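Local coordinates for xylose isomerase-like TIM barrel domain-containing protein (Parabacteroides distasonis, PDB 4KW2) that is of unknown function but adopts a xylose isomerase-like TIM barrel, a fold consistent with a sugar isomerase or a related enzyme, at residues 40-51 with 84-94; 137-147 with 169-177. All blocks are in the same frame, centred on the assembly; numbering follows the deposited sequence.

Overall arrangement
The eight-stranded parallel barrel is assembled from repeated steps of strand, helix and next strand, and the two contacts illustrate how such steps are closed. From the N terminus, contact 1 comes first: residues 40-51 leave helix 36-46 for strand 50-53, and the chain returns through helix 75-86 so that residues 84-94 pair beside them. Contact 2 follows in series, with residues 137-147 running from helix 130-140 into strand 143-146 and residues 169-177 bringing in the neighbouring strand 172-178. The loops neither nest nor cross. With centres 22 Å apart and nearest atoms about 6 Å apart, the contacts do not touch, yet both join adjacent strands of one closed sheet.

Contact 1: residues 40-51 with 84-94; sequences LDKTQQLGMGYA and EFKIRGIKPIA. With EDO (1,2-ethanediol), chain I; SO4 (sulfate ion), chain C.
L40 lays CD1 over the centre of the F85 ring, a CH-pi contact 3.7 Å from the centroid, and P92 CB covers the opposite face. Next in sequence, D41 takes R88 side-on: NE and NH2 both donate to OD1, NE at 2.9 Å and nearly along its C-O axis. The R88 chain, extended from CG to NE (chi2 178°), carries the guanidinium there, and R88 NH1 binds E84 OE1 at 2.8 Å and also the carbonyl of E84, which fixes the group's rotation and completes a salt-bridge network. T43 meets I90 CD1 through CG2, while its OG1 bonds to T39 O. The amide of Q44 stands steeply to the guanidinium, with OE1 beside R88 CG. An alanine in place of R88 would probably leave the D41 and E84 carboxylates without their shared cation and strip the flank of Q44. A Schellman motif then ends the helix at G47. Strand pairing begins as K91 N donates to G49 O at 2.8 Å; A51 N in turn donates to K91 O at 3.1 Å. The Y50 ring runs alongside the aliphatic part of K91 and meets I93 CB at its edge. A51 rests CB against both F85 CE1 and I90 CG2, and its O accepts from A94 N. Helix packed on helix, with parallel strands joined through 75-86, makes this the right-handed beta-alpha-beta unit of a TIM barrel.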
loop_
_atom_site.group_PDB
_atom_site.type_symbol
_atom_site.label_atom_id
_atom_site.label_comp_id
_atom_site.label_asym_id
_atom_site.label_seq_id
_atom_site.Cartn_x
_atom_site.Cartn_y
_atom_site.Cartn_z
ATOM N N LEU A 40 -8.861 20.286 -11.439
ATOM C CA LEU A 40 -8.934 20.587 -12.872
ATOM C C LEU A 40 -7.840 21.563 -13.300
ATOM O O LEU A 40 -7.331 21.461 -14.416
ATOM C CB LEU A 40 -10.315 21.119 -13.264
ATOM C CG LEU A 40 -11.506 20.154 -13.112
ATOM C CD1 LEU A 40 -12.755 20.750 -13.749
ATOM C CD2 LEU A 40 -11.217 18.783 -13.710
ATOM N N ASP A 41 -7.466 22.488 -12.417
ATOM C CA ASP A 41 -6.333 23.381 -12.683
ATOM C C ASP A 41 -5.025 22.599 -12.794
ATOM O O ASP A 41 -4.190 22.900 -13.644
ATOM C CB ASP A 41 -6.177 24.441 -11.589
ATOM C CG ASP A 41 -7.372 25.362 -11.476
ATOM O OD1 ASP A 41 -8.137 25.517 -12.454
ATOM O OD2 ASP A 41 -7.550 25.937 -10.385
ATOM N N LYS A 42 -4.851 21.608 -11.921
ATOM C CA LYS A 42 -3.692 20.721 -11.973
ATOM C C LYS A 42 -3.699 19.888 -13.244
ATOM O O LYS A 42 -2.657 19.669 -13.852
ATOM C CB LYS A 42 -3.682 19.785 -10.766
ATOM C CG LYS A 42 -3.411 20.491 -9.454
ATOM C CD LYS A 42 -1.930 20.681 -9.228
ATOM C CE LYS A 42 -1.678 21.468 -7.954
ATOM N NZ LYS A 42 -0.228 21.468 -7.631
ATOM N N THR A 43 -4.881 19.409 -13.621
ATOM C CA THR A 43 -5.071 18.659 -14.856
ATOM C C THR A 43 -4.646 19.490 -16.082
ATOM O O THR A 43 -4.059 18.955 -17.024
ATOM C CB THR A 43 -6.538 18.184 -14.960
ATOM O OG1 THR A 43 -6.876 17.459 -13.769
ATOM C CG2 THR A 43 -6.761 17.281 -16.171
ATOM N N GLN A 44 -4.913 20.796 -16.051
ATOM C CA GLN A 44 -4.443 21.708 -17.102
ATOM C C GLN A 44 -2.922 21.802 -17.123
ATOM O O GLN A 44 -2.312 21.783 -18.189
ATOM C CB GLN A 44 -5.004 23.113 -16.905
ATOM C CG GLN A 44 -6.478 23.248 -17.211
ATOM C CD GLN A 44 -6.983 24.653 -16.941
ATOM O OE1 GLN A 44 -7.230 25.032 -15.800
ATOM N NE2 GLN A 44 -7.137 25.425 -17.992
ATOM N N GLN A 45 -2.315 21.908 -15.945
ATOM C CA GLN A 45 -0.853 21.980 -15.841
ATOM C C GLN A 45 -0.191 20.685 -16.316
ATOM O O GLN A 45 0.909 20.710 -16.860
ATOM C CB GLN A 45 -0.433 22.297 -14.408
ATOM C CG GLN A 45 -0.869 23.678 -13.938
ATOM C CD GLN A 45 -0.836 23.810 -12.432
ATOM O OE1 GLN A 45 0.095 23.348 -11.782
ATOM N NE2 GLN A 45 -1.857 24.438 -11.868
ATOM N N LEU A 46 -0.870 19.562 -16.112
ATOM C CA LEU A 46 -0.399 18.276 -16.617
ATOM C C LEU A 46 -0.543 18.148 -18.131
ATOM O O LEU A 46 0.193 17.395 -18.759
ATOM C CB LEU A 46 -1.155 17.134 -15.937
ATOM C CG LEU A 46 -0.760 16.895 -14.479
ATOM C CD1 LEU A 46 -1.850 16.147 -13.735
ATOM C CD2 LEU A 46 0.567 16.146 -14.399
ATOM N N GLY A 47 -1.506 18.868 -18.703
ATOM C CA GLY A 47 -1.753 18.836 -20.142
ATOM C C GLY A 47 -2.629 17.669 -20.563
ATOM O O GLY A 47 -2.330 16.996 -21.546
HETATM N N MSE A 48 -3.719 17.439 -19.829
HETATM C CA MSE A 48 -4.677 16.370 -20.150
HETATM C C MSE A 48 -6.057 16.934 -20.395
HETATM O O MSE A 48 -6.459 17.919 -19.763
HETATM C CB MSE A 48 -4.722 15.366 -19.004
HETATM C CG MSE A 48 -3.505 14.457 -19.053
HETATM SE SE MSE A 48 -3.651 13.091 -17.644
HETATM C CE MSE A 48 -3.102 14.238 -16.163
ATOM N N GLY A 49 -6.798 16.299 -21.304
ATOM C CA GLY A 49 -8.098 16.810 -21.746
ATOM C C GLY A 49 -9.301 16.006 -21.289
ATOM O O GLY A 49 -10.404 16.197 -21.809
ATOM N N TYR A 50 -9.100 15.115 -20.319
ATOM C CA TYR A 50 -10.161 14.213 -19.847
ATOM C C TYR A 50 -10.036 13.952 -18.352
ATOM O O TYR A 50 -8.943 14.021 -17.794
ATOM C CB TYR A 50 -10.094 12.879 -20.593
ATOM C CG TYR A 50 -10.264 13.001 -22.089
ATOM C CD1 TYR A 50 -11.529 13.029 -22.662
ATOM C CD2 TYR A 50 -9.155 13.089 -22.936
ATOM C CE1 TYR A 50 -11.691 13.147 -24.031
ATOM C CE2 TYR A 50 -9.310 13.205 -24.310
ATOM C CZ TYR A 50 -10.580 13.231 -24.848
ATOM O OH TYR A 50 -10.749 13.340 -26.202
ATOM N N ALA A 51 -11.156 13.647 -17.704
ATOM C CA ALA A 51 -11.145 13.351 -16.276
ATOM C C ALA A 51 -12.122 12.235 -15.907
ATOM O O ALA A 51 -13.196 12.122 -16.487
ATOM C CB ALA A 51 -11.454 14.606 -15.484
ATOM N N GLU A 84 -17.455 24.817 -16.270
ATOM C CA GLU A 84 -16.140 24.832 -15.634
ATOM C C GLU A 84 -15.164 23.826 -16.263
ATOM O O GLU A 84 -13.977 24.110 -16.403
ATOM C CB GLU A 84 -16.274 24.570 -14.127
ATOM C CG GLU A 84 -16.847 25.739 -13.331
ATOM C CD GLU A 84 -16.039 27.013 -13.479
ATOM O OE1 GLU A 84 -14.810 26.976 -13.255
ATOM O OE2 GLU A 84 -16.636 28.052 -13.827
ATOM N N PHE A 85 -15.664 22.652 -16.633
ATOM C CA PHE A 85 -14.875 21.711 -17.431
ATOM C C PHE A 85 -14.540 22.303 -18.804
ATOM O O PHE A 85 -13.387 22.303 -19.229
ATOM C CB PHE A 85 -15.624 20.389 -17.603
ATOM C CG PHE A 85 -15.403 19.410 -16.479
ATOM C CD1 PHE A 85 -14.355 18.504 -16.531
ATOM C CD2 PHE A 85 -16.252 19.377 -15.385
ATOM C CE1 PHE A 85 -14.155 17.587 -15.514
ATOM C CE2 PHE A 85 -16.052 18.470 -14.359
ATOM C CZ PHE A 85 -15.006 17.571 -14.423
ATOM N N LYS A 86 -15.556 22.827 -19.479
ATOM C CA LYS A 86 -15.410 23.285 -20.859
ATOM C C LYS A 86 -14.376 24.403 -21.009
ATOM O O LYS A 86 -13.538 24.340 -21.902
ATOM C CB LYS A 86 -16.760 23.749 -21.418
ATOM C CG LYS A 86 -16.764 24.026 -22.916
ATOM C CD LYS A 86 -17.826 25.045 -23.289
ATOM C CE LYS A 86 -17.769 25.406 -24.767
ATOM N NZ LYS A 86 -18.370 24.356 -25.638
ATOM N N ILE A 87 -14.438 25.423 -20.150
ATOM C CA ILE A 87 -13.493 26.541 -20.235
ATOM C C ILE A 87 -12.049 26.152 -19.921
ATOM O O ILE A 87 -11.139 26.936 -20.182
ATOM C CB ILE A 87 -13.892 27.739 -19.340
ATOM C CG1 ILE A 87 -13.800 27.384 -17.848
ATOM C CG2 ILE A 87 -15.281 28.245 -19.723
ATOM C CD1 ILE A 87 -14.018 28.578 -16.943
ATOM N N ARG A 88 -11.833 24.963 -19.357
ATOM C CA ARG A 88 -10.475 24.454 -19.122
ATOM C C ARG A 88 -9.990 23.485 -20.198
ATOM O O ARG A 88 -8.848 23.025 -20.146
ATOM C CB ARG A 88 -10.393 23.774 -17.762
ATOM C CG ARG A 88 -10.563 24.729 -16.595
ATOM C CD ARG A 88 -10.505 23.957 -15.298
ATOM N NE ARG A 88 -10.397 24.811 -14.126
ATOM C CZ ARG A 88 -11.410 25.447 -13.544
ATOM N NH1 ARG A 88 -12.645 25.363 -14.024
ATOM N NH2 ARG A 88 -11.179 26.174 -12.463
ATOM N N GLY A 89 -10.851 23.175 -21.165
ATOM C CA GLY A 89 -10.514 22.244 -22.237
ATOM C C GLY A 89 -10.383 20.814 -21.750
ATOM O O GLY A 89 -9.559 20.058 -22.263
ATOM N N ILE A 90 -11.204 20.450 -20.764
ATOM C CA ILE A 90 -11.208 19.111 -20.174
ATOM C C ILE A 90 -12.618 18.539 -20.274
ATOM O O ILE A 90 -13.567 19.199 -19.874
ATOM C CB ILE A 90 -10.829 19.154 -18.680
ATOM C CG1 ILE A 90 -9.451 19.799 -18.488
ATOM C CG2 ILE A 90 -10.849 17.751 -18.088
ATOM C CD1 ILE A 90 -9.107 20.108 -17.048
ATOM N N LYS A 91 -12.754 17.320 -20.790
ATOM C CA LYS A 91 -14.066 16.668 -20.900
ATOM C C LYS A 91 -14.336 15.856 -19.638
ATOM O O LYS A 91 -13.459 15.113 -19.192
ATOM C CB LYS A 91 -14.105 15.723 -22.103
ATOM C CG LYS A 91 -13.800 16.373 -23.442
ATOM C CD LYS A 91 -15.021 17.066 -24.016
ATOM C CE LYS A 91 -14.842 17.375 -25.494
ATOM N NZ LYS A 91 -16.067 18.006 -26.059
ATOM N N PRO A 92 -15.547 15.980 -19.057
ATOM C CA PRO A 92 -15.897 15.163 -17.898
ATOM C C PRO A 92 -16.337 13.789 -18.373
ATOM O O PRO A 92 -17.490 13.413 -18.209
ATOM C CB PRO A 92 -17.049 15.937 -17.270
ATOM C CG PRO A 92 -17.731 16.552 -18.447
ATOM C CD PRO A 92 -16.645 16.890 -19.426
ATOM N N ILE A 93 -15.397 13.055 -18.954
ATOM C CA ILE A 93 -15.689 11.857 -19.740
ATOM C C ILE A 93 -16.208 10.698 -18.890
ATOM O O ILE A 93 -17.033 9.912 -19.354
ATOM C CB ILE A 93 -14.435 11.411 -20.538
ATOM C CG1 ILE A 93 -14.792 10.418 -21.646
ATOM C CG2 ILE A 93 -13.360 10.829 -19.629
ATOM C CD1 ILE A 93 -15.274 11.095 -22.904
ATOM N N ALA A 94 -15.737 10.595 -17.650
ATOM C CA ALA A 94 -16.108 9.471 -16.806
ATOM C C ALA A 94 -16.386 9.877 -15.371
ATOM O O ALA A 94 -15.860 10.870 -14.878
ATOM C CB ALA A 94 -15.016 8.409 -16.840
HETATM C C1 EDO I . -6.208 17.635 -25.072
HETATM O O1 EDO I . -6.776 16.469 -25.691
HETATM C C2 EDO I . -4.823 17.319 -24.512
HETATM O O2 EDO I . -4.368 18.392 -23.675
HETATM S S SO4 C . 3.378 20.108 -8.184
HETATM O O1 SO4 C . 4.122 19.602 -9.358
HETATM O O2 SO4 C . 3.253 21.583 -8.286
HETATM O O3 SO4 C . 2.018 19.506 -8.124
HETATM O O4 SO4 C . 4.134 19.735 -6.963
HETATM O O HOH W 1 -9.784 27.068 -9.824
HETATM O O HOH W 2 -5.685 24.278 -20.523
#

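Contact 2: residues 137-147 with 169-177; sequences AKKYDMEVAIH and SPLMGVCAD
V144 and M172 lie side by side at the heart of this strand pair, the selenium 3.9 Å from V144 CB. Bends at chi2 (-69°) and chi3 turn the M172 methyl back across to I146 CD1. Residues L130 and I133 of helix 130-140 pack on the same face. On the other face A145 CB presses against C175 CB at 3.7 Å, with V201 and T122 of the flanking strands close by. Four backbone bonds hold this tight part together: V144 N to L171 O, G173 N to V144 O, I146 N to G173 O, and C175 N to I146 O. L171 belongs to it too: CD1 meets A137, CB lies by M142 O, and its side chain crosses that of E143 at about a right angle, CD2 meeting E143 CG.

Toward solvent the contact loosens. The exposed K138 brings NZ within 3.5 Å of S169 CB, and its amine has a long, weak ion pair with E134. S169 OG accepts from L171 N, an ST turn leading into the strand.

At the C-terminal end of the strands the buried H147 sets NE2 2.8 Å from D177 OD1, where TIM-barrel enzymes place their active sites.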
loop_
_atom_site.group_PDB
_atom_site.type_symbol
_atom_site.label_atom_id
_atom_site.label_comp_id
_atom_site.label_asym_id
_atom_site.label_seq_id
_atom_site.Cartn_x
_atom_site.Cartn_y
_atom_site.Cartn_z
ATOM N N ALA A 137 -27.590 1.705 -18.935
ATOM C CA ALA A 137 -26.626 1.987 -19.997
ATOM C C ALA A 137 -27.341 2.254 -21.319
ATOM O O ALA A 137 -27.026 3.224 -22.010
ATOM C CB ALA A 137 -25.650 0.831 -20.152
ATOM N N LYS A 138 -28.300 1.392 -21.660
ATOM C CA LYS A 138 -29.104 1.553 -22.879
ATOM C C LYS A 138 -29.945 2.824 -22.815
ATOM O O LYS A 138 -29.959 3.613 -23.755
ATOM C CB LYS A 138 -30.049 0.365 -23.085
ATOM C CG LYS A 138 -29.393 -0.971 -23.407
ATOM C CD LYS A 138 -30.443 -1.959 -23.912
ATOM C CE LYS A 138 -30.253 -3.365 -23.363
ATOM N NZ LYS A 138 -29.003 -4.003 -23.856
ATOM N N LYS A 139 -30.641 3.006 -21.696
ATOM C CA LYS A 139 -31.556 4.135 -21.508
ATOM C C LYS A 139 -30.860 5.490 -21.639
ATOM O O LYS A 139 -31.463 6.445 -22.124
ATOM C CB LYS A 139 -32.244 4.025 -20.143
ATOM C CG LYS A 139 -33.183 5.171 -19.782
ATOM C CD LYS A 139 -33.877 4.891 -18.453
ATOM C CE LYS A 139 -34.275 6.158 -17.706
ATOM N NZ LYS A 139 -35.701 6.525 -17.906
ATOM N N TYR A 140 -29.600 5.569 -21.207
ATOM C CA TYR A 140 -28.839 6.819 -21.247
ATOM C C TYR A 140 -27.697 6.808 -22.266
ATOM O O TYR A 140 -26.900 7.744 -22.303
ATOM C CB TYR A 140 -28.277 7.135 -19.859
ATOM C CG TYR A 140 -29.333 7.406 -18.806
ATOM C CD1 TYR A 140 -30.042 8.607 -18.791
ATOM C CD2 TYR A 140 -29.614 6.470 -17.819
ATOM C CE1 TYR A 140 -31.005 8.858 -17.822
ATOM C CE2 TYR A 140 -30.572 6.711 -16.851
ATOM C CZ TYR A 140 -31.265 7.903 -16.855
ATOM O OH TYR A 140 -32.211 8.128 -15.881
ATOM N N ASP A 141 -27.617 5.765 -23.090
ATOM C CA ASP A 141 -26.514 5.603 -24.044
ATOM C C ASP A 141 -25.140 5.771 -23.368
ATOM O O ASP A 141 -24.207 6.324 -23.949
ATOM C CB ASP A 141 -26.672 6.592 -25.205
ATOM C CG ASP A 141 -25.681 6.342 -26.332
ATOM O OD1 ASP A 141 -25.246 5.183 -26.510
ATOM O OD2 ASP A 141 -25.336 7.312 -27.041
HETATM N N MSE A 142 -25.034 5.270 -22.139
HETATM C CA MSE A 142 -23.830 5.398 -21.328
HETATM C C MSE A 142 -23.027 4.137 -21.439
HETATM O O MSE A 142 -23.564 3.039 -21.315
HETATM C CB MSE A 142 -24.277 5.600 -19.880
HETATM C CG MSE A 142 -23.137 5.952 -18.927
HETATM SE SE MSE A 142 -22.299 7.654 -19.441
HETATM C CE MSE A 142 -23.892 8.793 -19.267
ATOM N N GLU A 143 -21.729 4.274 -21.677
ATOM C CA GLU A 143 -20.841 3.122 -21.640
ATOM C C GLU A 143 -20.488 2.790 -20.197
ATOM O O GLU A 143 -20.427 3.672 -19.343
ATOM C CB GLU A 143 -19.588 3.375 -22.469
ATOM C CG GLU A 143 -19.885 3.475 -23.955
ATOM C CD GLU A 143 -18.630 3.496 -24.798
ATOM O OE1 GLU A 143 -17.742 4.341 -24.536
ATOM O OE2 GLU A 143 -18.536 2.667 -25.725
ATOM N N VAL A 144 -20.276 1.507 -19.936
ATOM C CA VAL A 144 -20.044 1.007 -18.589
ATOM C C VAL A 144 -18.763 0.177 -18.581
ATOM O O VAL A 144 -18.631 -0.775 -19.350
ATOM C CB VAL A 144 -21.229 0.145 -18.110
ATOM C CG1 VAL A 144 -21.015 -0.324 -16.676
ATOM C CG2 VAL A 144 -22.531 0.928 -18.225
ATOM N N ALA A 145 -17.815 0.566 -17.734
ATOM C CA ALA A 145 -16.577 -0.181 -17.560
ATOM C C ALA A 145 -16.601 -0.839 -16.187
ATOM O O ALA A 145 -16.498 -0.163 -15.156
ATOM C CB ALA A 145 -15.377 0.737 -17.699
ATOM N N ILE A 146 -16.744 -2.161 -16.185
ATOM C CA ILE A 146 -16.885 -2.930 -14.956
ATOM C C ILE A 146 -15.515 -3.250 -14.367
ATOM O O ILE A 146 -14.632 -3.746 -15.053
ATOM C CB ILE A 146 -17.700 -4.220 -15.198
ATOM C CG1 ILE A 146 -19.142 -3.852 -15.568
ATOM C CG2 ILE A 146 -17.689 -5.122 -13.968
ATOM C CD1 ILE A 146 -19.910 -4.966 -16.246
ATOM N N HIS A 147 -15.365 -2.937 -13.088
ATOM C CA HIS A 147 -14.152 -3.178 -12.324
ATOM C C HIS A 147 -14.503 -4.277 -11.318
ATOM O O HIS A 147 -15.345 -4.072 -10.447
ATOM C CB HIS A 147 -13.783 -1.878 -11.605
ATOM C CG HIS A 147 -12.411 -1.859 -11.010
ATOM N ND1 HIS A 147 -11.955 -2.828 -10.143
ATOM C CD2 HIS A 147 -11.412 -0.953 -11.121
ATOM C CE1 HIS A 147 -10.723 -2.535 -9.767
ATOM N NE2 HIS A 147 -10.371 -1.400 -10.345
ATOM N N SER A 169 -25.025 -6.041 -24.353
ATOM C CA SER A 169 -24.798 -4.864 -25.203
ATOM C C SER A 169 -23.322 -4.455 -25.271
ATOM O O SER A 169 -22.579 -4.658 -24.312
ATOM C CB SER A 169 -25.641 -3.685 -24.689
ATOM O OG SER A 169 -25.155 -2.433 -25.147
ATOM N N PRO A 170 -22.893 -3.867 -26.406
ATOM C CA PRO A 170 -21.502 -3.408 -26.505
ATOM C C PRO A 170 -21.151 -2.272 -25.528
ATOM O O PRO A 170 -19.972 -1.997 -25.305
ATOM C CB PRO A 170 -21.384 -2.921 -27.959
ATOM C CG PRO A 170 -22.586 -3.445 -28.667
ATOM C CD PRO A 170 -23.655 -3.579 -27.634
ATOM N N LEU A 171 -22.167 -1.620 -24.964
ATOM C CA LEU A 171 -21.969 -0.610 -23.928
ATOM C C LEU A 171 -21.377 -1.200 -22.640
ATOM O O LEU A 171 -20.694 -0.496 -21.897
ATOM C CB LEU A 171 -23.297 0.082 -23.602
ATOM C CG LEU A 171 -23.995 0.830 -24.740
ATOM C CD1 LEU A 171 -25.438 1.130 -24.362
ATOM C CD2 LEU A 171 -23.243 2.106 -25.091
HETATM N N MSE A 172 -21.647 -2.481 -22.380
HETATM C CA MSE A 172 -21.141 -3.156 -21.180
HETATM C C MSE A 172 -19.735 -3.633 -21.411
HETATM O O MSE A 172 -19.514 -4.588 -22.147
HETATM C CB MSE A 172 -22.040 -4.336 -20.809
HETATM C CG MSE A 172 -23.476 -3.903 -20.524
HETATM SE SE MSE A 172 -23.559 -2.856 -18.857
HETATM C CE MSE A 172 -23.545 -4.341 -17.559
ATOM N N GLY A 173 -18.770 -2.974 -20.775
ATOM C CA GLY A 173 -17.353 -3.298 -20.957
ATOM C C GLY A 173 -16.586 -3.468 -19.656
ATOM O O GLY A 173 -17.176 -3.662 -18.586
ATOM N N VAL A 174 -15.263 -3.371 -19.756
ATOM C CA VAL A 174 -14.364 -3.657 -18.646
ATOM C C VAL A 174 -13.441 -2.484 -18.328
ATOM O O VAL A 174 -12.859 -1.874 -19.224
ATOM C CB VAL A 174 -13.507 -4.899 -18.964
ATOM C CG1 VAL A 174 -12.528 -5.201 -17.836
ATOM C CG2 VAL A 174 -14.413 -6.094 -19.218
ATOM N N CYS A 175 -13.320 -2.182 -17.038
ATOM C CA CYS A 175 -12.293 -1.275 -16.529
ATOM C C CYS A 175 -11.127 -2.132 -16.071
ATOM O O CYS A 175 -11.208 -2.800 -15.041
ATOM C CB CYS A 175 -12.825 -0.451 -15.355
ATOM S SG CYS A 175 -11.628 0.700 -14.638
ATOM N N ALA A 176 -10.050 -2.125 -16.847
ATOM C CA ALA A 176 -8.894 -2.978 -16.576
ATOM C C ALA A 176 -7.863 -2.254 -15.727
ATOM O O ALA A 176 -7.476 -1.134 -16.042
ATOM C CB ALA A 176 -8.261 -3.419 -17.884
ATOM N N ASP A 177 -7.415 -2.902 -14.657
ATOM C CA ASP A 177 -6.343 -2.372 -13.822
ATOM C C ASP A 177 -4.996 -2.800 -14.370
ATOM O O ASP A 177 -4.748 -3.987 -14.562
ATOM C CB ASP A 177 -6.479 -2.858 -12.378
ATOM C CG ASP A 177 -7.484 -2.054 -11.581
ATOM O OD1 ASP A 177 -8.250 -1.261 -12.176
ATOM O OD2 ASP A 177 -7.510 -2.213 -10.345
#